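Local coordinates for putative laminarinase (Phanerochaete chrysosporium, PDB 2W39), which probably hydrolyses beta-1,3 and mixed-linkage beta-glucans such as laminarin and lichenin, as a secreted family 16 glycoside hydrolase of a white-rot fungus, at residues S16-E21 and N245-N250; H28-Y33 and S272-V277; W199-P202 and V208-D211. All blocks are in the same frame, centred on the assembly; numbering follows the deposited sequence.

Contact 1 of 3, residues S16-E21 and N245-N250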
ATOM      1  N   SER A  16      -7.942  17.479  -3.964  0.50  9.00           N
ATOM      2  CA  SER A  16      -8.470  18.265  -2.845  0.50  9.38           C
ATOM      3  C   SER A  16      -8.579  17.471  -1.551  0.50  8.82           C
ATOM      4  O   SER A  16      -8.592  18.058  -0.476  0.50  8.81           O
ATOM      5  CB  SER A  16      -9.811  18.918  -3.185  0.50  9.86           C
ATOM      6  OG  SER A  16     -10.752  17.963  -3.619  0.50 12.05           O
ATOM      7  N   THR A  17      -8.612  16.139  -1.649  1.00  8.05           N
ATOM      8  CA  THR A  17      -8.899  15.324  -0.463  1.00  7.47           C
ATOM      9  C   THR A  17      -7.659  14.639   0.118  1.00  7.44           C
ATOM     10  O   THR A  17      -7.721  14.069   1.215  1.00  7.07           O
ATOM     11  CB  THR A  17      -9.966  14.270  -0.783  1.00  7.55           C
ATOM     12  OG1 THR A  17      -9.434  13.396  -1.778  1.00  7.73           O
ATOM     13  CG2 THR A  17     -11.283  14.936  -1.261  1.00  8.84           C
ATOM     14  N   PHE A  18      -6.544  14.741  -0.600  1.00  6.53           N
ATOM     15  CA  PHE A  18      -5.235  14.255  -0.138  1.00  6.46           C
ATOM     16  C   PHE A  18      -4.258  15.400  -0.225  1.00  7.07           C
ATOM     17  O   PHE A  18      -4.490  16.350  -0.961  1.00  8.42           O
ATOM     18  CB  PHE A  18      -4.710  13.130  -1.047  1.00  6.52           C
ATOM     19  CG  PHE A  18      -5.336  11.774  -0.795  1.00  5.53           C
ATOM     20  CD1 PHE A  18      -6.698  11.548  -0.960  1.00  6.99           C
ATOM     21  CD2 PHE A  18      -4.532  10.702  -0.404  1.00  5.84           C
ATOM     22  CE1 PHE A  18      -7.245  10.304  -0.722  1.00  7.07           C
ATOM     23  CE2 PHE A  18      -5.070   9.439  -0.170  1.00  6.27           C
ATOM     24  CZ  PHE A  18      -6.437   9.240  -0.322  1.00  6.42           C
ATOM     25  N   THR A  19      -3.158  15.301   0.510  1.00  7.07           N
ATOM     26  CA  THR A  19      -2.008  16.150   0.271  1.00  7.98           C
ATOM     27  C   THR A  19      -0.845  15.272  -0.186  1.00  7.29           C
ATOM     28  O   THR A  19      -0.864  14.048  -0.026  1.00  7.75           O
ATOM     29  CB  THR A  19      -1.578  16.948   1.503  1.00  9.36           C
ATOM     30  OG1 THR A  19      -1.104  16.052   2.501  1.00 11.06           O
ATOM     31  CG2 THR A  19      -2.723  17.769   2.039  1.00 11.48           C
ATOM     32  N   HIS A  20       0.146  15.897  -0.797  1.00  6.54           N
ATOM     33  CA  HIS A  20       1.420  15.247  -1.063  1.00  6.58           C
ATOM     34  C   HIS A  20       2.376  15.563   0.076  1.00  6.96           C
ATOM     35  O   HIS A  20       2.558  16.729   0.457  1.00  9.25           O
ATOM     36  CB  HIS A  20       2.015  15.773  -2.369  1.00  7.03           C
ATOM     37  CG  HIS A  20       1.336  15.281  -3.610  1.00  7.22           C
ATOM     38  ND1 HIS A  20      -0.014  15.428  -3.849  1.00  7.79           N
ATOM     39  CD2 HIS A  20       1.848  14.685  -4.717  1.00  7.58           C
ATOM     40  CE1 HIS A  20      -0.302  14.921  -5.039  1.00  7.30           C
ATOM     41  NE2 HIS A  20       0.811  14.473  -5.592  1.00  8.19           N
ATOM     42  N   GLU A  21       2.999  14.535   0.634  1.00  6.32           N
ATOM     43  CA  GLU A  21       3.939  14.709   1.730  1.00  7.04           C
ATOM     44  C   GLU A  21       5.335  14.913   1.156  1.00  6.99           C
ATOM     45  O   GLU A  21       5.943  13.973   0.633  1.00  7.33           O
ATOM     46  CB  GLU A  21       3.913  13.490   2.631  1.00  7.09           C
ATOM     47  CG  GLU A  21       2.560  13.192   3.272  1.00  7.65           C
ATOM     48  CD  GLU A  21       2.706  12.096   4.294  1.00  7.10           C
ATOM     49  OE1 GLU A  21       2.499  10.913   3.947  1.00  7.31           O
ATOM     50  OE2 GLU A  21       3.053  12.437   5.456  1.00  8.88           O
ATOM     51  N   ASN A 245      -6.419   6.830  11.669  1.00  5.73           N
ATOM     52  CA  ASN A 245      -5.327   6.698  10.705  1.00  5.34           C
ATOM     53  C   ASN A 245      -5.677   7.395   9.393  1.00  5.13           C
ATOM     54  O   ASN A 245      -6.826   7.379   8.957  1.00  5.81           O
ATOM     55  CB  ASN A 245      -5.083   5.213  10.377  1.00  5.65           C
ATOM     56  CG  ASN A 245      -4.322   4.430  11.440  1.00  6.52           C
ATOM     57  OD1 ASN A 245      -4.061   4.885  12.567  1.00 10.05           O
ATOM     58  ND2 ASN A 245      -3.956   3.223  11.068  1.00  6.00           N
ATOM     59  N   ASN A 246      -4.656   7.948   8.749  1.00  5.28           N
ATOM     60  CA  ASN A 246      -4.756   8.417   7.365  1.00  5.00           C
ATOM     61  C   ASN A 246      -4.486   7.257   6.412  1.00  4.89           C
ATOM     62  O   ASN A 246      -3.784   6.300   6.765  1.00  5.40           O
ATOM     63  CB  ASN A 246      -3.699   9.492   7.061  1.00  5.88           C
ATOM     64  CG  ASN A 246      -3.706  10.641   8.052  1.00  5.84           C
ATOM     65  OD1 ASN A 246      -3.130  10.531   9.135  1.00  6.73           O
ATOM     66  ND2 ASN A 246      -4.354  11.744   7.680  1.00  6.79           N
ATOM     67  N   ILE A 247      -5.016   7.403   5.199  1.00  5.09           N
ATOM     68  CA  ILE A 247      -4.663   6.518   4.088  1.00  5.04           C
ATOM     69  C   ILE A 247      -3.483   7.132   3.332  1.00  4.50           C
ATOM     70  O   ILE A 247      -3.488   8.342   3.030  1.00  5.26           O
ATOM     71  CB  ILE A 247      -5.873   6.343   3.134  1.00  5.22           C
ATOM     72  CG1 ILE A 247      -6.988   5.577   3.846  1.00  6.18           C
ATOM     73  CG2 ILE A 247      -5.459   5.661   1.816  1.00  6.41           C
ATOM     74  CD1 ILE A 247      -8.354   5.621   3.153  1.00  7.15           C
ATOM     75  N   ILE A 248      -2.464   6.315   3.075  1.00  4.28           N
ATOM     76  CA  ILE A 248      -1.252   6.739   2.370  1.00  4.93           C
ATOM     77  C   ILE A 248      -1.033   5.839   1.161  1.00  4.66           C
ATOM     78  O   ILE A 248      -1.180   4.615   1.250  1.00  4.63           O
ATOM     79  CB  ILE A 248      -0.014   6.735   3.310  1.00  5.55           C
ATOM     80  CG1 ILE A 248      -0.275   7.659   4.510  1.00  6.35           C
ATOM     81  CG2 ILE A 248       1.262   7.165   2.544  1.00  5.63           C
ATOM     82  CD1 ILE A 248       0.834   7.653   5.549  1.00  7.31           C
ATOM     83  N   ILE A 249      -0.691   6.452   0.031  1.00  4.37           N
ATOM     84  CA  ILE A 249      -0.301   5.721  -1.172  1.00  4.92           C
ATOM     85  C   ILE A 249       1.007   6.327  -1.656  1.00  4.88           C
ATOM     86  O   ILE A 249       1.095   7.543  -1.834  1.00  5.05           O
ATOM     87  CB  ILE A 249      -1.370   5.778  -2.288  1.00  4.66           C
ATOM     88  CG1 ILE A 249      -2.730   5.324  -1.749  1.00  5.54           C
ATOM     89  CG2 ILE A 249      -0.918   4.935  -3.476  1.00  6.27           C
ATOM     90  CD1 ILE A 249      -3.898   5.615  -2.704  1.00  6.97           C
ATOM     91  N   ASN A 250       2.039   5.501  -1.829  1.00  4.52           N
ATOM     92  CA  ASN A 250       3.373   6.034  -2.117  1.00  4.50           C
ATOM     93  C   ASN A 250       4.191   5.111  -2.983  1.00  4.18           C
ATOM     94  O   ASN A 250       3.837   3.950  -3.197  1.00  4.31           O
ATOM     95  CB  ASN A 250       4.147   6.330  -0.810  1.00  5.14           C
ATOM     96  CG  ASN A 250       4.546   5.068  -0.089  1.00  4.98           C
ATOM     97  OD1 ASN A 250       3.722   4.456   0.595  1.00  6.52           O
ATOM     98  ND2 ASN A 250       5.797   4.637  -0.268  1.00  5.63           N
TER
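F18 and E21 touch I247 and I248 from two strands away: strand 69-76 runs between strand 18-20 and strand 246-253, pairing with both, and the CA atoms of F18 and I247 are 8.8 Å apart. Followed outward, the phenyl group of F18 leaves CB with CG anti to the carbonyl carbon (chi1 -78°), which swings its ring toward the other segment. F18 CD1 lies at the ring edge beside T17 OG1, which comes in the ring plane at 3.4 Å. On the other flank F18 CE2 meets I247 O obliquely, at 3.7 Å. The far corner, F18 CZ, ends 4.3 Å from I247 CG2, a loose apolar contact. W9 packs edge-to-face with the same ring, so a wide, flat residue suits this place: it spans from its own strand to the isoleucine and fills the buried layer.

E21, just past the strand, reaches I248 on the other side of the sheet. Its chain is extended beyond CG, and E21 OE1 comes 4.0 Å from I248 CD1, the two side chains crossing at about a right angle. This oxygen gains nothing polar from the isoleucine; its mate is R73, whose NE forms a salt bridge to OE1 and probably helps the buried carboxylate keep its charge. I248 itself touches W103 and E107, and its side chain is about 6 Å from a bound beta-D-glucopyranose. Side chains thus alternate along strand 246-253: I247 and I249 face the hydrophobic interior between the sheets and I248 the sugar-binding side, with E21 probably in the layer behind it, as in the beta-jelly-roll sandwich of family 16 glycoside hydrolases.

Contact 2 of 3, residues H28-Y33 and S272-V277; sequences HGRVNY and SCVDYV
R30 and V274 bring the two backbones to 6.2 Å between their CA atoms, where an inverse gamma turn centred on R30, closed by a weak bond from V31 N to G29 O, meets the first turn of helix 273-279. The arginine approaches the helix with its aliphatic part. CG is anti to the backbone N (chi1 -176°), and a bend at chi2 (56°) carries the rest of the chain past V274. R30 CG rests between two methyls, 3.9 Å from V277 CG1 and 4.0 Å from V274 CG1. Further out, R30 CD is 3.8 Å from V274 CG1, the valine side chain lying at about a right angle to the arginine. V277 CG1 also approaches the backbone, 3.8 Å from R30 O. Valines one helical turn apart suit this face because their branched methyls form a compact apolar ledge for the arginine methylenes.

The contact ties the entrance to strand 31-33, a parallel neighbour of strand 69-76 in the mixed sheet of the sandwich, to a helix near the C-terminus. That helix starts with an N-cap: S272 OG accepts from D275 N at 3.1 Å and 164°. The next residue, C273, is fastened by a disulfide to C254, just past strand 246-253. Beyond the valines, the guanidinium of R30 gives NE to N278 OD1 and NH1 to G66 O, joining helix and loop. A leucine here would probably leave N278 OD1 and G66 O without these donors, weakening the tie between helix and loop.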
ATOM      1  N   HIS A  28      14.135   5.760   4.349  1.00  7.51           N
ATOM      2  CA  HIS A  28      15.531   5.989   3.909  1.00  8.28           C
ATOM      3  C   HIS A  28      15.799   5.579   2.461  1.00  7.95           C
ATOM      4  O   HIS A  28      16.912   5.182   2.115  1.00  8.59           O
ATOM      5  CB  HIS A  28      16.520   5.312   4.873  1.00  9.12           C
ATOM      6  CG  HIS A  28      16.261   5.666   6.299  1.00  9.99           C
ATOM      7  ND1 HIS A  28      15.694   4.783   7.186  1.00 11.35           N
ATOM      8  CD2 HIS A  28      16.389   6.837   6.966  1.00 12.64           C
ATOM      9  CE1 HIS A  28      15.548   5.368   8.362  1.00 12.93           C
ATOM     10  NE2 HIS A  28      15.943   6.621   8.249  1.00 13.14           N
ATOM     11  N   GLY A  29      14.793   5.699   1.603  1.00  7.84           N
ATOM     12  CA  GLY A  29      14.939   5.328   0.211  1.00  7.68           C
ATOM     13  C   GLY A  29      15.667   6.347  -0.646  1.00  6.90           C
ATOM     14  O   GLY A  29      15.916   7.488  -0.219  1.00  7.38           O
ATOM     15  N   ARG A  30      16.011   5.934  -1.861  1.00  6.80           N
ATOM     16  CA  ARG A  30      16.667   6.804  -2.830  1.00  6.91           C
ATOM     17  C   ARG A  30      15.574   7.562  -3.589  1.00  6.46           C
ATOM     18  O   ARG A  30      15.330   7.343  -4.784  1.00  6.98           O
ATOM     19  CB  ARG A  30      17.553   5.981  -3.754  1.00  7.18           C
ATOM     20  CG  ARG A  30      18.366   6.785  -4.746  1.00  7.29           C
ATOM     21  CD  ARG A  30      19.252   7.838  -4.081  1.00  7.45           C
ATOM     22  NE  ARG A  30      19.997   8.561  -5.103  1.00  7.79           N
ATOM     23  CZ  ARG A  30      20.489   9.787  -4.954  1.00  8.61           C
ATOM     24  NH1 ARG A  30      20.341  10.452  -3.813  1.00  9.16           N
ATOM     25  NH2 ARG A  30      21.148  10.331  -5.969  1.00  8.29           N
ATOM     26  N   VAL A  31      14.886   8.433  -2.851  1.00  6.64           N
ATOM     27  CA  VAL A  31      13.659   9.068  -3.321  1.00  6.64           C
ATOM     28  C   VAL A  31      13.668  10.526  -2.935  1.00  6.41           C
ATOM     29  O   VAL A  31      14.197  10.909  -1.889  1.00  7.30           O
ATOM     30  CB  VAL A  31      12.401   8.354  -2.724  1.00  6.27           C
ATOM     31  CG1 VAL A  31      12.241   8.610  -1.212  1.00  7.31           C
ATOM     32  CG2 VAL A  31      11.131   8.778  -3.466  1.00  6.61           C
ATOM     33  N   ASN A  32      13.065  11.348  -3.785  1.00  6.67           N
ATOM     34  CA  ASN A  32      12.783  12.740  -3.470  1.00  7.45           C
ATOM     35  C   ASN A  32      11.274  12.924  -3.556  1.00  6.51           C
ATOM     36  O   ASN A  32      10.719  13.001  -4.663  1.00  6.82           O
ATOM     37  CB  ASN A  32      13.507  13.677  -4.433  1.00  8.42           C
ATOM     38  CG  ASN A  32      13.340  15.123  -4.043  1.00  8.87           C
ATOM     39  OD1 ASN A  32      13.638  15.508  -2.920  1.00 12.01           O
ATOM     40  ND2 ASN A  32      12.847  15.929  -4.963  1.00 10.77           N
ATOM     41  N   TYR A  33      10.614  12.943  -2.405  1.00  6.94           N
ATOM     42  CA  TYR A  33       9.169  13.097  -2.364  1.00  7.09           C
ATOM     43  C   TYR A  33       8.818  14.567  -2.562  1.00  7.16           C
ATOM     44  O   TYR A  33       9.185  15.417  -1.756  1.00  8.79           O
ATOM     45  CB  TYR A  33       8.653  12.619  -1.023  1.00  6.55           C
ATOM     46  CG  TYR A  33       8.459  11.128  -0.882  1.00  6.03           C
ATOM     47  CD1 TYR A  33       7.873  10.364  -1.898  1.00  6.45           C
ATOM     48  CD2 TYR A  33       8.784  10.483   0.322  1.00  6.51           C
ATOM     49  CE1 TYR A  33       7.644   8.989  -1.726  1.00  6.08           C
ATOM     50  CE2 TYR A  33       8.547   9.119   0.495  1.00  6.80           C
ATOM     51  CZ  TYR A  33       7.949   8.389  -0.519  1.00  5.80           C
ATOM     52  OH  TYR A  33       7.657   7.051  -0.378  1.00  6.17           O
ATOM     53  N   SER A 272      24.136  -2.236  -7.246  1.00 12.33           N
ATOM     54  CA  SER A 272      23.535  -1.670  -6.049  1.00 11.83           C
ATOM     55  C   SER A 272      22.225  -0.988  -6.420  1.00  9.98           C
ATOM     56  O   SER A 272      22.060  -0.430  -7.519  1.00 10.15           O
ATOM     57  CB  SER A 272      24.456  -0.680  -5.311  1.00 13.13           C
ATOM     58  OG  SER A 272      24.286   0.660  -5.766  1.00 13.24           O
ATOM     59  N   CYS A 273      21.294  -1.011  -5.479  1.00  9.19           N
ATOM     60  CA  CYS A 273      19.998  -0.404  -5.720  1.00  8.40           C
ATOM     61  C   CYS A 273      20.134   1.086  -6.010  1.00  7.83           C
ATOM     62  O   CYS A 273      19.508   1.596  -6.950  1.00  7.98           O
ATOM     63  CB  CYS A 273      19.083  -0.670  -4.534  1.00  8.68           C
ATOM     64  SG  CYS A 273      17.377  -0.165  -4.826  1.00  8.56           S
ATOM     65  N   VAL A 274      20.967   1.789  -5.246  1.00  7.93           N
ATOM     66  CA  VAL A 274      21.054   3.238  -5.426  1.00  7.89           C
ATOM     67  C   VAL A 274      21.623   3.582  -6.805  1.00  8.40           C
ATOM     68  O   VAL A 274      21.110   4.460  -7.495  1.00  8.34           O
ATOM     69  CB  VAL A 274      21.855   3.910  -4.292  1.00  8.17           C
ATOM     70  CG1 VAL A 274      22.140   5.384  -4.602  1.00  8.90           C
ATOM     71  CG2 VAL A 274      21.093   3.784  -2.985  1.00  9.34           C
ATOM     72  N   ASP A 275      22.678   2.885  -7.205  0.50  8.43           N
ATOM     73  CA  ASP A 275      23.261   3.124  -8.514  0.50  9.25           C
ATOM     74  C   ASP A 275      22.261   2.798  -9.645  0.50  9.38           C
ATOM     75  O   ASP A 275      22.198   3.516 -10.644  0.50  9.59           O
ATOM     76  CB  ASP A 275      24.563   2.333  -8.632  0.50  9.70           C
ATOM     77  CG  ASP A 275      25.378   2.715  -9.843  0.50 10.09           C
ATOM     78  OD1 ASP A 275      25.692   3.911 -10.006  0.50 11.33           O
ATOM     79  OD2 ASP A 275      25.740   1.798 -10.609  0.50 13.76           O
ATOM     80  N   TYR A 276      21.466   1.740  -9.474  1.00  9.46           N
ATOM     81  CA  TYR A 276      20.459   1.352 -10.451  1.00  9.70           C
ATOM     82  C   TYR A 276      19.406   2.446 -10.594  1.00  9.16           C
ATOM     83  O   TYR A 276      19.060   2.859 -11.702  1.00  9.74           O
ATOM     84  CB  TYR A 276      19.816   0.019 -10.055  1.00 10.07           C
ATOM     85  CG  TYR A 276      18.878  -0.511 -11.111  1.00 10.25           C
ATOM     86  CD1 TYR A 276      19.367  -1.300 -12.152  1.00 11.99           C
ATOM     87  CD2 TYR A 276      17.517  -0.187 -11.104  1.00 10.60           C
ATOM     88  CE1 TYR A 276      18.530  -1.776 -13.150  1.00 13.26           C
ATOM     89  CE2 TYR A 276      16.676  -0.654 -12.105  1.00 10.42           C
ATOM     90  CZ  TYR A 276      17.181  -1.445 -13.118  1.00 11.74           C
ATOM     91  OH  TYR A 276      16.324  -1.914 -14.095  1.00 13.08           O
ATOM     92  N   VAL A 277      18.908   2.908  -9.451  1.00  8.79           N
ATOM     93  CA  VAL A 277      17.897   3.965  -9.442  1.00  8.55           C
ATOM     94  C   VAL A 277      18.451   5.277 -10.014  1.00  8.36           C
ATOM     95  O   VAL A 277      17.741   5.975 -10.740  1.00  8.50           O
ATOM     96  CB  VAL A 277      17.327   4.134  -8.017  1.00  8.68           C
ATOM     97  CG1 VAL A 277      16.468   5.408  -7.903  1.00  9.19           C
ATOM     98  CG2 VAL A 277      16.511   2.900  -7.639  1.00  8.78           C
TER

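Contact 3 of 3, residues W199-P202 and V208-D211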
ATOM      1  N   TRP A 199      -9.089  -8.132   1.761  1.00  4.78           N
ATOM      2  CA  TRP A 199      -9.424  -9.016   0.643  1.00  5.20           C
ATOM      3  C   TRP A 199      -8.715  -8.509  -0.606  1.00  5.26           C
ATOM      4  O   TRP A 199      -8.721  -7.296  -0.879  1.00  5.58           O
ATOM      5  CB  TRP A 199     -10.914  -8.974   0.319  1.00  6.31           C
ATOM      6  CG  TRP A 199     -11.864  -9.529   1.326  1.00  6.20           C
ATOM      7  CD1 TRP A 199     -12.481 -10.749   1.280  1.00  7.10           C
ATOM      8  CD2 TRP A 199     -12.369  -8.862   2.493  1.00  5.76           C
ATOM      9  NE1 TRP A 199     -13.328 -10.891   2.359  1.00  7.09           N
ATOM     10  CE2 TRP A 199     -13.277  -9.748   3.118  1.00  6.50           C
ATOM     11  CE3 TRP A 199     -12.150  -7.594   3.062  1.00  5.94           C
ATOM     12  CZ2 TRP A 199     -13.980  -9.404   4.283  1.00  6.98           C
ATOM     13  CZ3 TRP A 199     -12.839  -7.258   4.212  1.00  6.40           C
ATOM     14  CH2 TRP A 199     -13.743  -8.158   4.812  1.00  6.68           C
ATOM     15  N   PHE A 200      -8.165  -9.437  -1.388  1.00  4.98           N
ATOM     16  CA  PHE A 200      -7.731  -9.146  -2.734  1.00  5.13           C
ATOM     17  C   PHE A 200      -8.572  -9.920  -3.737  1.00  5.10           C
ATOM     18  O   PHE A 200      -8.721 -11.127  -3.592  1.00  5.83           O
ATOM     19  CB  PHE A 200      -6.266  -9.543  -2.952  1.00  5.55           C
ATOM     20  CG  PHE A 200      -5.862  -9.424  -4.388  1.00  6.28           C
ATOM     21  CD1 PHE A 200      -5.949  -8.191  -5.040  1.00  7.23           C
ATOM     22  CD2 PHE A 200      -5.488 -10.546  -5.123  1.00  7.97           C
ATOM     23  CE1 PHE A 200      -5.632  -8.076  -6.380  1.00  9.40           C
ATOM     24  CE2 PHE A 200      -5.176 -10.408  -6.496  1.00  9.94           C
ATOM     25  CZ  PHE A 200      -5.253  -9.176  -7.079  1.00  9.81           C
ATOM     26  N   PHE A 201      -9.073  -9.234  -4.766  1.00  5.07           N
ATOM     27  CA  PHE A 201      -9.736  -9.868  -5.912  1.00  5.97           C
ATOM     28  C   PHE A 201      -9.065  -9.421  -7.196  1.00  6.21           C
ATOM     29  O   PHE A 201      -9.018  -8.235  -7.478  1.00  6.01           O
ATOM     30  CB  PHE A 201     -11.225  -9.523  -5.962  1.00  6.83           C
ATOM     31  CG  PHE A 201     -11.992 -10.130  -4.836  1.00  7.50           C
ATOM     32  CD1 PHE A 201     -12.226  -9.415  -3.674  1.00  7.92           C
ATOM     33  CD2 PHE A 201     -12.417 -11.450  -4.906  1.00  8.60           C
ATOM     34  CE1 PHE A 201     -12.892 -10.002  -2.600  1.00  8.95           C
ATOM     35  CE2 PHE A 201     -13.086 -12.028  -3.850  1.00 10.11           C
ATOM     36  CZ  PHE A 201     -13.320 -11.307  -2.698  1.00  9.29           C
ATOM     37  N   PRO A 202      -8.526 -10.377  -7.973  0.50  6.40           N
ATOM     38  CA  PRO A 202      -7.995 -10.111  -9.313  0.50  6.95           C
ATOM     39  C   PRO A 202      -9.000  -9.413 -10.230  0.50  6.91           C
ATOM     40  O   PRO A 202     -10.217  -9.622 -10.102  0.50  7.19           O
ATOM     41  CB  PRO A 202      -7.688 -11.519  -9.838  0.50  7.47           C
ATOM     42  CG  PRO A 202      -7.350 -12.297  -8.587  0.50  7.61           C
ATOM     43  CD  PRO A 202      -8.349 -11.792  -7.588  0.50  7.10           C
ATOM     44  N   VAL A 208     -15.684 -11.745  -7.621  1.00 10.11           N
ATOM     45  CA  VAL A 208     -15.531 -10.480  -6.899  1.00  9.69           C
ATOM     46  C   VAL A 208     -16.904  -9.961  -6.426  1.00  8.67           C
ATOM     47  O   VAL A 208     -17.831  -9.826  -7.230  1.00  8.49           O
ATOM     48  CB  VAL A 208     -14.761  -9.404  -7.733  1.00  9.91           C
ATOM     49  CG1 VAL A 208     -15.399  -9.080  -9.079  1.00 11.18           C
ATOM     50  CG2 VAL A 208     -14.553  -8.124  -6.915  1.00  9.22           C
ATOM     51  N   PRO A 209     -17.053  -9.685  -5.120  1.00  8.74           N
ATOM     52  CA  PRO A 209     -18.307  -9.098  -4.649  1.00  8.62           C
ATOM     53  C   PRO A 209     -18.665  -7.823  -5.402  1.00  7.95           C
ATOM     54  O   PRO A 209     -17.822  -6.945  -5.577  1.00  7.86           O
ATOM     55  CB  PRO A 209     -18.023  -8.801  -3.170  1.00  9.30           C
ATOM     56  CG  PRO A 209     -17.011  -9.836  -2.799  1.00  9.37           C
ATOM     57  CD  PRO A 209     -16.112  -9.919  -4.007  1.00  9.74           C
ATOM     58  N   ASN A 210     -19.927  -7.698  -5.802  1.00  8.07           N
ATOM     59  CA  ASN A 210     -20.368  -6.480  -6.471  1.00  7.81           C
ATOM     60  C   ASN A 210     -20.085  -5.227  -5.627  1.00  7.51           C
ATOM     61  O   ASN A 210     -19.732  -4.175  -6.155  1.00  7.99           O
ATOM     62  CB  ASN A 210     -21.840  -6.576  -6.858  1.00  7.91           C
ATOM     63  CG  ASN A 210     -22.270  -5.442  -7.724  1.00  7.91           C
ATOM     64  OD1 ASN A 210     -22.205  -5.531  -8.964  1.00 10.47           O
ATOM     65  ND2 ASN A 210     -22.681  -4.355  -7.109  1.00  7.93           N
ATOM     66  N   ASP A 211     -20.246  -5.350  -4.308  1.00  7.54           N
ATOM     67  CA  ASP A 211     -19.963  -4.233  -3.400  1.00  7.52           C
ATOM     68  C   ASP A 211     -18.571  -3.649  -3.638  1.00  7.24           C
ATOM     69  O   ASP A 211     -18.378  -2.436  -3.597  1.00  8.25           O
ATOM     70  CB  ASP A 211     -19.969  -4.718  -1.954  1.00  7.56           C
ATOM     71  CG  ASP A 211     -21.342  -4.935  -1.385  1.00  7.71           C
ATOM     72  OD1 ASP A 211     -22.356  -4.619  -2.051  1.00  8.43           O
ATOM     73  OD2 ASP A 211     -21.382  -5.416  -0.233  1.00  8.15           O
TER
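An apolar CH-pi contact at the surface joins F201, near the end of strand 195-202, to V208 and P209, which lead into the short helix 210-214. The ring of F201 turns one face to the incoming chain. P209 CD lies 3.6 Å from the centroid of that ring and 19° off its normal; it is displaced toward the rim, where it comes 3.4 Å from F201 CZ. Proline fits well here: its CD, bonded to the amide nitrogen, offers slightly polarised C-H groups, and the closed ring stiffens the N-cap position before the helix. V208 CA makes a second, off-centre CH-pi contact, 4.3 Å from the centroid of the F201 ring.

This is a local strand-to-helix connection, five residues long, leaving a strand of the antiparallel sheet of the sandwich. V208 completes it at the base of the phenyl group. V208 CG2, anti to the valine backbone N, reaches F201 CB at 3.7 Å and lies against the root of the ring, while P209 CD lies over the outer part of the face. I212, on the first turn of the helix, also touches F201, and V208 reaches W186 on the adjoining strand 185-191.

Overall arrangement
Contact 1 is wholly buried, contact 2 partly so, and contact 3 lies at the surface. Contacts 1 and 2 share the mixed sheet: strand 18-20 is followed in the chain by strand 31-33, both pair with strand 69-76, and the two contacts meet where Y33 packs against E21 and makes a weak hydrogen bond to N250. Contact 3 belongs to the antiparallel sheet, and its centre is about 34 Å from that of contact 2, across the chain's centre. The chemistry follows place: a phenylalanine against isoleucines and a buried carboxylate paired to R73 in contact 1, an amphipathic arginine at the margin in contact 2, and a local CH-pi contact between proline and phenylalanine in contact 3.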